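Local atomic coordinates of exodeoxyribonuclease (Neisseria meningitidis, PDB entry 2JC5), a protein that probably cleaves the DNA backbone at abasic sites during DNA repair, as a metal-dependent AP endonuclease of the AP/ExoA family. Residues 188-193 and 217-222; 32-37 and 70-75; 10-15 and 37-42. One frame throughout, in Å; residues are numbered along the deposited sequence. Where two conformers were deposited one is given.

Contact 1: 188-193 and 217-222; sequences WTDMWR and GWRIDY. With BCN (bicine), chain C.
R219 and D190 meet end-on in a bidentate salt bridge. NH1 of R219 donates to OD1 of D190 (2.9 Å), and NH2 of R219 donates to OD2 of D190 at 2.8 Å. The planes of the two groups are only 23° apart and both bonds arrive on the syn side of the carboxylate, so two nearly straight bonds hold the guanidinium flat. The CG of D190 stands anti to its backbone N (chi1 173°), which carries the carboxylate across to the edge of the Y222 ring, where OD2 of D190 lies 3.4 Å from CE2 of Y222. The hydroxyl of Y222 is bonded to the carbonyl of I152. One face of the R219 guanidinium lies against CD1 of W192, whose own NE1 is held by the carbonyl of V199.

The contact is looser where R193 meets R219. NH2 of R193 comes to 3.5 Å from NE of R219, two donors that do not bond to each other, with their guanidinium planes 73° apart. D158 forms salt bridges with both arginines, so its carboxylate draws the two groups together; the carbonyls of V199 and P200 also hold R193. A water accepts from NE of R193 at 2.9 Å and only weakly from NH2 of R219, so this partly exposed flank is hydrated. At the far end of 217-222, one ring face of W218 packs against bicine.

D190 is the N-cap of helix 191-195, so the salt bridge ties the start of that helix to strand 217-225, with which strand 189-190 pairs antiparallel. Behind the helix start, W192 rests on strands 233-238 and 250-254.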
loop_
_atom_site.group_PDB
_atom_site.type_symbol
_atom_site.label_atom_id
_atom_site.label_comp_id
_atom_site.label_asym_id
_atom_site.label_seq_id
_atom_site.Cartn_x
_atom_site.Cartn_y
_atom_site.Cartn_z
ATOM N N TRP A 188 12.562 8.484 4.696
ATOM C CA TRP A 188 11.122 8.201 4.811
ATOM C C TRP A 188 10.802 7.602 6.182
ATOM O O TRP A 188 11.615 6.879 6.767
ATOM C CB TRP A 188 10.650 7.259 3.708
ATOM C CG TRP A 188 10.650 7.885 2.354
ATOM C CD1 TRP A 188 11.689 7.948 1.488
ATOM C CD2 TRP A 188 9.567 8.561 1.739
ATOM N NE1 TRP A 188 11.319 8.615 0.353
ATOM C CE2 TRP A 188 10.016 9.013 0.483
ATOM C CE3 TRP A 188 8.257 8.832 2.124
ATOM C CZ2 TRP A 188 9.192 9.698 -0.402
ATOM C CZ3 TRP A 188 7.433 9.520 1.234
ATOM C CH2 TRP A 188 7.909 9.940 -0.005
ATOM N N THR A 189 9.605 7.896 6.687
ATOM C CA THR A 189 9.152 7.359 7.967
ATOM C C THR A 189 8.187 6.211 7.717
ATOM O O THR A 189 7.180 6.385 7.045
ATOM C CB THR A 189 8.443 8.454 8.804
ATOM O OG1 THR A 189 9.389 9.468 9.151
ATOM C CG2 THR A 189 7.823 7.900 10.091
ATOM N N ASP A 190 8.478 5.060 8.323
ATOM C CA ASP A 190 7.581 3.913 8.343
ATOM C C ASP A 190 6.579 4.234 9.442
ATOM O O ASP A 190 6.880 4.130 10.633
ATOM C CB ASP A 190 8.434 2.663 8.621
ATOM C CG ASP A 190 7.631 1.425 8.838
ATOM O OD1 ASP A 190 6.385 1.515 8.933
ATOM O OD2 ASP A 190 8.281 0.345 8.910
ATOM N N MET A 191 5.389 4.658 9.051
ATOM C CA MET A 191 4.514 5.333 10.002
ATOM C C MET A 191 4.096 4.425 11.151
ATOM O O MET A 191 4.075 4.852 12.314
ATOM C CB MET A 191 3.286 5.914 9.310
ATOM C CG MET A 191 2.734 7.140 10.000
ATOM S SD MET A 191 3.879 8.555 10.102
ATOM C CE MET A 191 4.447 8.538 11.816
ATOM N N TRP A 192 3.760 3.176 10.835
ATOM C CA TRP A 192 3.343 2.238 11.861
ATOM C C TRP A 192 4.447 2.020 12.897
ATOM O O TRP A 192 4.221 2.074 14.114
ATOM C CB TRP A 192 2.963 0.874 11.267
ATOM C CG TRP A 192 2.572 -0.078 12.341
ATOM C CD1 TRP A 192 3.368 -0.972 12.986
ATOM C CD2 TRP A 192 1.287 -0.146 12.978
ATOM N NE1 TRP A 192 2.643 -1.626 13.972
ATOM C CE2 TRP A 192 1.364 -1.139 13.982
ATOM C CE3 TRP A 192 0.073 0.525 12.786
ATOM C CZ2 TRP A 192 0.283 -1.482 14.770
ATOM C CZ3 TRP A 192 -1.002 0.175 13.576
ATOM C CH2 TRP A 192 -0.886 -0.809 14.571
ATOM N N ARG A 193 5.653 1.748 12.415
ATOM C CA ARG A 193 6.747 1.377 13.313
ATOM C C ARG A 193 7.169 2.569 14.143
ATOM O O ARG A 193 7.593 2.409 15.288
ATOM C CB ARG A 193 7.921 0.837 12.508
ATOM C CG ARG A 193 9.097 0.371 13.305
ATOM C CD ARG A 193 8.773 -0.651 14.343
ATOM N NE ARG A 193 8.152 -1.851 13.797
ATOM C CZ ARG A 193 7.010 -2.396 14.208
ATOM N NH1 ARG A 193 6.276 -1.864 15.179
ATOM N NH2 ARG A 193 6.579 -3.510 13.616
ATOM N N GLY A 217 1.433 -14.082 10.588
ATOM C CA GLY A 217 1.308 -12.855 9.839
ATOM C C GLY A 217 2.619 -12.217 9.446
ATOM O O GLY A 217 3.697 -12.542 9.975
ATOM N N TRP A 218 2.497 -11.283 8.505
ATOM C CA TRP A 218 3.596 -10.460 8.073
ATOM C C TRP A 218 3.107 -9.028 7.976
ATOM O O TRP A 218 1.985 -8.793 7.523
ATOM C CB TRP A 218 4.060 -10.834 6.661
ATOM C CG TRP A 218 4.535 -12.228 6.407
ATOM C CD1 TRP A 218 3.886 -13.406 6.677
ATOM C CD2 TRP A 218 5.729 -12.581 5.701
ATOM N NE1 TRP A 218 4.641 -14.467 6.234
ATOM C CE2 TRP A 218 5.767 -13.988 5.619
ATOM C CE3 TRP A 218 6.787 -11.837 5.150
ATOM C CZ2 TRP A 218 6.816 -14.666 5.007
ATOM C CZ3 TRP A 218 7.809 -12.508 4.523
ATOM C CH2 TRP A 218 7.829 -13.909 4.468
ATOM N N ARG A 219 3.955 -8.069 8.341
ATOM C CA ARG A 219 3.661 -6.663 8.090
ATOM C C ARG A 219 4.359 -6.264 6.785
ATOM O O ARG A 219 5.564 -5.970 6.756
ATOM C CB ARG A 219 4.126 -5.775 9.242
ATOM C CG ARG A 219 3.666 -4.333 9.067
ATOM C CD ARG A 219 4.000 -3.519 10.267
ATOM N NE ARG A 219 5.427 -3.267 10.370
ATOM C CZ ARG A 219 6.033 -2.169 9.934
ATOM N NH1 ARG A 219 5.334 -1.186 9.351
ATOM N NH2 ARG A 219 7.345 -2.057 10.096
ATOM N N ILE A 220 3.605 -6.320 5.692
ATOM C CA ILE A 220 4.126 -5.989 4.365
ATOM C C ILE A 220 3.437 -4.774 3.730
ATOM O O ILE A 220 3.835 -4.354 2.644
ATOM C CB ILE A 220 4.110 -7.210 3.421
ATOM C CG1 ILE A 220 2.695 -7.782 3.288
ATOM C CG2 ILE A 220 5.111 -8.263 3.903
ATOM C CD1 ILE A 220 2.567 -8.889 2.217
ATOM N N ASP A 221 2.424 -4.226 4.406
ATOM C CA ASP A 221 1.727 -3.021 3.971
ATOM C C ASP A 221 2.215 -1.874 4.829
ATOM O O ASP A 221 2.411 -2.041 6.038
ATOM C CB ASP A 221 0.226 -3.211 4.115
ATOM C CG ASP A 221 -0.293 -4.349 3.247
ATOM O OD1 ASP A 221 -0.593 -4.102 2.049
ATOM O OD2 ASP A 221 -0.404 -5.498 3.741
ATOM N N TYR A 222 2.433 -0.731 4.199
ATOM C CA TYR A 222 3.028 0.431 4.859
ATOM C C TYR A 222 2.344 1.714 4.449
ATOM O O TYR A 222 1.778 1.814 3.362
ATOM C CB TYR A 222 4.493 0.630 4.451
ATOM C CG TYR A 222 5.468 -0.452 4.770
ATOM C CD1 TYR A 222 5.529 -1.611 4.003
ATOM C CD2 TYR A 222 6.376 -0.313 5.807
ATOM C CE1 TYR A 222 6.431 -2.597 4.292
ATOM C CE2 TYR A 222 7.292 -1.297 6.083
ATOM C CZ TYR A 222 7.325 -2.436 5.313
ATOM O OH TYR A 222 8.271 -3.405 5.587
HETATM N N1 BCN C . 5.089 -12.699 -0.040
HETATM C C1 BCN C . 5.987 -11.649 -0.574
HETATM C C2 BCN C . 6.533 -11.983 -1.941
HETATM O O21 BCN C . 7.225 -11.103 -2.530
HETATM O O22 BCN C . 6.280 -13.096 -2.432
HETATM C C3 BCN C . 3.678 -12.288 0.004
HETATM C C4 BCN C . 3.010 -12.671 -1.304
HETATM O O4 BCN C . 3.201 -14.067 -1.640
HETATM C C5 BCN C . 5.551 -13.164 1.316
HETATM C C6 BCN C . 5.178 -14.623 1.542
HETATM O O6 BCN C . 5.353 -15.410 0.363
HETATM O O HOH W 1 10.117 -2.654 11.783
#

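Contact 2: 32-37 and 70-75; sequences VCVQEL and AVYSKR. With MG (magnesium ion), chain B.
V34, in the given one of its two conformers, pushes its CG2 into the angle between A70 and Y72, lying 3.8 Å from CB of A70 and equally far from CE2 of the Y72 ring. The small methyl of A70 leaves a hollow that the branched valine fills, and chi1 of V34 (-57°) turns CG2 between the backbone N and the carbonyl carbon, where it reaches both neighbours. The Y72 ring starts beside V32, its CD2 4.3 Å from CB of V32, and leans out to cross V34 at a slant. L37 closes the other end of this face: its CD2 approaches the A70 methyl at 4.4 Å. I12 of helix 12-17 packs on L37 and Y72, and the Y72 hydroxyl bonds to the carbonyl of M48.

The backbones are antiparallel neighbours (160° between strand directions) within one of the two sheets of the DNase I-like fold. V32 with Y72 and V34 with A70 are hydrogen-bonded pairs, each joined by two N-H...O bonds; V32 N to Y72 O measures 2.8 Å. Between them C33 and V71 form a non-hydrogen-bonded pair.

On the face bearing C33 and V71 the relief is gentler. SG of C33 sits 4.0 Å from CG2 of V71, and strand 103-109 of the second sheet comes down on both residues. Just beyond the strand end, the extended side chain of E36, also one conformer of two, leads away from this pairing and places OE1 2.1 Å from magnesium, while OE2 of E36 accepts from a water bound to the metal.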
loop_
_atom_site.group_PDB
_atom_site.type_symbol
_atom_site.label_atom_id
_atom_site.label_comp_id
_atom_site.label_asym_id
_atom_site.label_seq_id
_atom_site.Cartn_x
_atom_site.Cartn_y
_atom_site.Cartn_z
ATOM N N VAL A 32 -8.652 6.477 0.302
ATOM C CA VAL A 32 -8.474 5.027 0.361
ATOM C C VAL A 32 -7.604 4.630 -0.826
ATOM O O VAL A 32 -7.960 4.885 -1.983
ATOM C CB VAL A 32 -9.825 4.265 0.346
ATOM C CG1 VAL A 32 -9.600 2.736 0.449
ATOM C CG2 VAL A 32 -10.687 4.725 1.508
ATOM N N CYS A 33 -6.447 4.053 -0.525
ATOM C CA CYS A 33 -5.563 3.531 -1.531
ATOM C C CYS A 33 -5.739 2.039 -1.537
ATOM O O CYS A 33 -5.551 1.398 -0.492
ATOM C CB CYS A 33 -4.126 3.868 -1.184
ATOM S SG CYS A 33 -3.803 5.609 -1.227
ATOM N N VAL A 34 -6.088 1.492 -2.702
ATOM C CA VAL A 34 -6.257 0.049 -2.801
ATOM C C VAL A 34 -5.281 -0.559 -3.782
ATOM O O VAL A 34 -4.847 0.072 -4.755
ATOM C CB VAL A 34 -7.705 -0.399 -3.125
ATOM C CG1 VAL A 34 -8.663 0.143 -2.073
ATOM C CG2 VAL A 34 -8.134 0.031 -4.537
ATOM N N GLN A 35 -4.904 -1.800 -3.483
ATOM C CA GLN A 35 -4.034 -2.553 -4.361
ATOM C C GLN A 35 -4.645 -3.895 -4.687
ATOM O O GLN A 35 -5.426 -4.460 -3.915
ATOM C CB GLN A 35 -2.661 -2.781 -3.740
ATOM C CG GLN A 35 -1.964 -1.521 -3.283
ATOM C CD GLN A 35 -2.425 -1.073 -1.903
ATOM O OE1 GLN A 35 -2.642 -1.916 -1.030
ATOM N NE2 GLN A 35 -2.600 0.248 -1.707
ATOM N N GLU A 36 -4.237 -4.394 -5.845
ATOM C CA GLU A 36 -4.697 -5.653 -6.427
ATOM C C GLU A 36 -6.193 -5.663 -6.734
ATOM O O GLU A 36 -6.977 -6.478 -6.219
ATOM C CB GLU A 36 -4.242 -6.879 -5.625
ATOM C CG GLU A 36 -4.254 -8.115 -6.522
ATOM C CD GLU A 36 -4.012 -9.424 -5.835
ATOM O OE1 GLU A 36 -4.196 -9.515 -4.613
ATOM O OE2 GLU A 36 -3.639 -10.383 -6.543
ATOM N N LEU A 37 -6.569 -4.774 -7.646
ATOM C CA LEU A 37 -7.930 -4.728 -8.163
ATOM C C LEU A 37 -8.335 -6.079 -8.787
ATOM O O LEU A 37 -9.490 -6.492 -8.696
ATOM C CB LEU A 37 -8.058 -3.680 -9.244
ATOM C CG LEU A 37 -7.817 -2.224 -8.821
ATOM C CD1 LEU A 37 -7.765 -1.272 -10.052
ATOM C CD2 LEU A 37 -8.862 -1.803 -7.807
ATOM N N ALA A 70 -5.602 1.705 -7.178
ATOM C CA ALA A 70 -6.454 2.881 -7.263
ATOM C C ALA A 70 -6.309 3.758 -6.026
ATOM O O ALA A 70 -5.938 3.297 -4.946
ATOM C CB ALA A 70 -7.927 2.495 -7.458
ATOM N N VAL A 71 -6.644 5.031 -6.212
ATOM C CA VAL A 71 -6.759 5.986 -5.120
ATOM C C VAL A 71 -8.152 6.596 -5.183
ATOM O O VAL A 71 -8.552 7.142 -6.227
ATOM C CB VAL A 71 -5.730 7.111 -5.215
ATOM C CG1 VAL A 71 -5.965 8.140 -4.103
ATOM C CG2 VAL A 71 -4.289 6.586 -5.110
ATOM N N TYR A 72 -8.887 6.494 -4.075
ATOM C CA TYR A 72 -10.225 7.083 -3.949
ATOM C C TYR A 72 -10.149 8.207 -2.942
ATOM O O TYR A 72 -9.501 8.065 -1.907
ATOM C CB TYR A 72 -11.217 6.063 -3.434
ATOM C CG TYR A 72 -11.321 4.812 -4.264
ATOM C CD1 TYR A 72 -11.740 4.855 -5.586
ATOM C CD2 TYR A 72 -11.052 3.571 -3.711
ATOM C CE1 TYR A 72 -11.840 3.682 -6.349
ATOM C CE2 TYR A 72 -11.162 2.406 -4.455
ATOM C CZ TYR A 72 -11.566 2.463 -5.767
ATOM O OH TYR A 72 -11.649 1.274 -6.475
ATOM N N SER A 73 -10.799 9.323 -3.232
ATOM C CA SER A 73 -10.702 10.471 -2.352
ATOM C C SER A 73 -11.995 11.247 -2.318
ATOM O O SER A 73 -12.652 11.400 -3.355
ATOM C CB SER A 73 -9.551 11.387 -2.786
ATOM O OG SER A 73 -9.697 11.839 -4.119
ATOM N N LYS A 74 -12.355 11.744 -1.133
ATOM C CA LYS A 74 -13.531 12.600 -1.047
ATOM C C LYS A 74 -13.363 13.872 -1.875
ATOM O O LYS A 74 -14.322 14.323 -2.539
ATOM C CB LYS A 74 -13.863 12.958 0.417
ATOM C CG LYS A 74 -14.292 11.790 1.249
ATOM C CD LYS A 74 -14.823 12.213 2.625
ATOM C CE LYS A 74 -15.501 11.066 3.314
ATOM N NZ LYS A 74 -16.027 11.450 4.669
ATOM N N ARG A 75 -12.177 14.465 -1.818
ATOM C CA ARG A 75 -11.890 15.709 -2.531
ATOM C C ARG A 75 -11.271 15.421 -3.890
ATOM O O ARG A 75 -10.706 14.355 -4.120
ATOM C CB ARG A 75 -10.946 16.584 -1.711
ATOM C CG ARG A 75 -11.574 17.102 -0.401
ATOM C CD ARG A 75 -12.775 18.022 -0.639
HETATM MG MG MG B . -3.691 -11.121 -3.365
HETATM O O HOH W 2 -3.552 -12.220 -4.841
HETATM O O HOH W 3 -2.921 -12.637 -2.263
HETATM O O HOH W 4 -1.944 -10.598 -3.388
HETATM O O HOH W 5 -3.942 -10.022 -1.863
#

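Contact 3: 10-15 and 37-42; sequences NGIRSA and LKAQEA. With MG (magnesium ion), chain B.
K38 lays its side chain along N10 and G11. Its CB and CG each lie 3.8 Å from CA of G11, and CD runs on past the same glycine, which has no side chain in its path. CE then reaches OD1 of N10 at 3.8 Å. The chain is extended beyond CG, which brings NZ to two waters: one, 2.8 Å from NZ, donates to the carbonyl O of N10, and the other, 3.0 Å from NZ, donates to OD1 of N10. The ammonium therefore meets both oxygens of N10 through water.

G11 is the N-cap of helix 12-17. At the helix start, the N-H of I12 donates to the carbonyl of L37 (2.9 Å), with the donor 40° above the carbonyl plane. In the given one of two I12 conformers, CD1 of I12 meets CD2 of L37 in apolar contact, the two side chains running alongside each other. Further out, R13 bends at chi3 (-75°) and presents the edge of its guanidinium to the loop, where NH2 of R13 donates to the carbonyl O of K38 at 2.8 Å in the planes of both groups.

OD1 of N10 binds magnesium at 2.3 Å, and E36 and four waters complete the observed shell. One oxygen thus serves both the metal and a water held by K38; the nearby ammonium probably modulates the negative potential around the ion, while the bonds from I12 N and R13 NH2 to loop carbonyls are consistent with holding the metal-binding segment in place.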
loop_
_atom_site.group_PDB
_atom_site.type_symbol
_atom_site.label_atom_id
_atom_site.label_comp_id
_atom_site.label_asym_id
_atom_site.label_seq_id
_atom_site.Cartn_x
_atom_site.Cartn_y
_atom_site.Cartn_z
ATOM N N ASN A 10 -7.132 -7.874 -2.574
ATOM C CA ASN A 10 -7.132 -9.237 -3.102
ATOM C C ASN A 10 -8.302 -9.461 -4.061
ATOM O O ASN A 10 -9.040 -10.433 -3.949
ATOM C CB ASN A 10 -7.170 -10.243 -1.942
ATOM C CG ASN A 10 -6.767 -11.643 -2.357
ATOM O OD1 ASN A 10 -5.887 -11.829 -3.206
ATOM N ND2 ASN A 10 -7.385 -12.641 -1.731
ATOM N N GLY A 11 -8.451 -8.541 -5.005
ATOM C CA GLY A 11 -9.545 -8.565 -5.951
ATOM C C GLY A 11 -10.675 -7.689 -5.478
ATOM O O GLY A 11 -11.363 -8.028 -4.504
ATOM N N ILE A 12 -10.900 -6.564 -6.150
ATOM C CA ILE A 12 -11.908 -5.628 -5.677
ATOM C C ILE A 12 -13.320 -6.225 -5.778
ATOM O O ILE A 12 -14.179 -5.981 -4.908
ATOM C CB ILE A 12 -11.807 -4.252 -6.383
ATOM C CG1 ILE A 12 -12.677 -3.223 -5.663
ATOM C CG2 ILE A 12 -12.202 -4.341 -7.864
ATOM C CD1 ILE A 12 -12.396 -1.802 -6.104
ATOM N N ARG A 13 -13.563 -7.042 -6.794
ATOM C CA ARG A 13 -14.875 -7.670 -6.900
ATOM C C ARG A 13 -15.120 -8.617 -5.707
ATOM O O ARG A 13 -16.206 -8.621 -5.100
ATOM C CB ARG A 13 -15.061 -8.354 -8.262
ATOM C CG ARG A 13 -15.258 -7.358 -9.387
ATOM C CD ARG A 13 -15.186 -7.984 -10.767
ATOM N NE ARG A 13 -13.809 -8.309 -11.139
ATOM C CZ ARG A 13 -13.467 -8.914 -12.269
ATOM N NH1 ARG A 13 -14.405 -9.254 -13.151
ATOM N NH2 ARG A 13 -12.189 -9.141 -12.538
ATOM N N SER A 14 -14.110 -9.400 -5.346
ATOM C CA SER A 14 -14.211 -10.233 -4.149
ATOM C C SER A 14 -14.399 -9.430 -2.873
ATOM O O SER A 14 -15.223 -9.782 -2.018
ATOM C CB SER A 14 -12.977 -11.126 -3.992
ATOM O OG SER A 14 -13.113 -12.291 -4.780
ATOM N N ALA A 15 -13.635 -8.357 -2.718
ATOM C CA ALA A 15 -13.696 -7.561 -1.495
ATOM C C ALA A 15 -15.065 -6.915 -1.346
ATOM O O ALA A 15 -15.583 -6.791 -0.225
ATOM C CB ALA A 15 -12.599 -6.499 -1.490
ATOM N N LEU A 37 -6.569 -4.774 -7.646
ATOM C CA LEU A 37 -7.930 -4.728 -8.163
ATOM C C LEU A 37 -8.335 -6.079 -8.787
ATOM O O LEU A 37 -9.490 -6.492 -8.696
ATOM C CB LEU A 37 -8.058 -3.680 -9.244
ATOM C CG LEU A 37 -7.817 -2.224 -8.821
ATOM C CD1 LEU A 37 -7.765 -1.272 -10.052
ATOM C CD2 LEU A 37 -8.862 -1.803 -7.807
ATOM N N LYS A 38 -7.385 -6.734 -9.440
ATOM C CA LYS A 38 -7.636 -7.956 -10.235
ATOM C C LYS A 38 -8.759 -7.705 -11.240
ATOM O O LYS A 38 -9.621 -8.564 -11.447
ATOM C CB LYS A 38 -8.006 -9.189 -9.382
ATOM C CG LYS A 38 -6.949 -9.742 -8.435
ATOM C CD LYS A 38 -7.416 -11.128 -7.908
ATOM C CE LYS A 38 -6.452 -11.773 -6.957
ATOM N NZ LYS A 38 -6.851 -13.182 -6.734
ATOM N N ALA A 39 -8.739 -6.532 -11.858
ATOM C CA ALA A 39 -9.828 -6.078 -12.711
ATOM C C ALA A 39 -9.257 -5.048 -13.655
ATOM O O ALA A 39 -8.372 -4.285 -13.265
ATOM C CB ALA A 39 -10.968 -5.459 -11.870
ATOM N N GLN A 40 -9.735 -5.052 -14.895
ATOM C CA GLN A 40 -9.479 -3.966 -15.829
ATOM C C GLN A 40 -10.631 -2.977 -15.794
ATOM O O GLN A 40 -11.653 -3.232 -15.169
ATOM C CB GLN A 40 -9.278 -4.540 -17.213
ATOM C CG GLN A 40 -8.112 -5.489 -17.222
ATOM C CD GLN A 40 -7.917 -6.158 -18.523
ATOM O OE1 GLN A 40 -8.875 -6.575 -19.179
ATOM N NE2 GLN A 40 -6.652 -6.297 -18.915
ATOM N N GLU A 41 -10.473 -1.843 -16.461
ATOM C CA GLU A 41 -11.480 -0.792 -16.376
ATOM C C GLU A 41 -12.872 -1.296 -16.776
ATOM O O GLU A 41 -13.866 -0.975 -16.119
ATOM C CB GLU A 41 -11.061 0.419 -17.206
ATOM C CG GLU A 41 -11.905 1.658 -16.967
ATOM C CD GLU A 41 -11.276 2.926 -17.522
ATOM O OE1 GLU A 41 -10.031 3.110 -17.415
ATOM O OE2 GLU A 41 -12.050 3.752 -18.053
ATOM N N ALA A 42 -12.921 -2.138 -17.806
ATOM C CA ALA A 42 -14.178 -2.711 -18.281
ATOM C C ALA A 42 -14.904 -3.560 -17.241
ATOM O O ALA A 42 -16.114 -3.763 -17.343
ATOM C CB ALA A 42 -13.936 -3.541 -19.550
HETATM MG MG MG B . -3.691 -11.121 -3.365
HETATM O O HOH W 6 -9.204 -12.762 -5.196
HETATM O O HOH W 7 -5.273 -14.377 -4.461
HETATM O O HOH W 2 -3.552 -12.220 -4.841
HETATM O O HOH W 3 -2.921 -12.637 -2.263
HETATM O O HOH W 4 -1.944 -10.598 -3.388
HETATM O O HOH W 5 -3.942 -10.022 -1.863
#

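Contacts 2 and 3 lie side by side, centres about 12 Å apart, and share L37. Their segments alternate along the chain, and E36 O is 2.8 Å from G11 N, a probable hydrogen bond that couples the two metal-binding segments. Each supplies one protein ligand of the magnesium ion: E36 from 32-37 and N10 from 10-15. Contact 1 lies on the opposite side of the chain's centre, about 18 Å from contact 2 and 24 Å from contact 3, measured between centres. Even so, its D221, predicted to be important for catalysis, hydrogen-bonds to H247, the predicted proton acceptor, and OD1 of D221 packs 4.3 Å from OE1 of Q35 in contact 2. Bicine, touched by W218 of contact 1, lies about 9 Å from the N10 side chain.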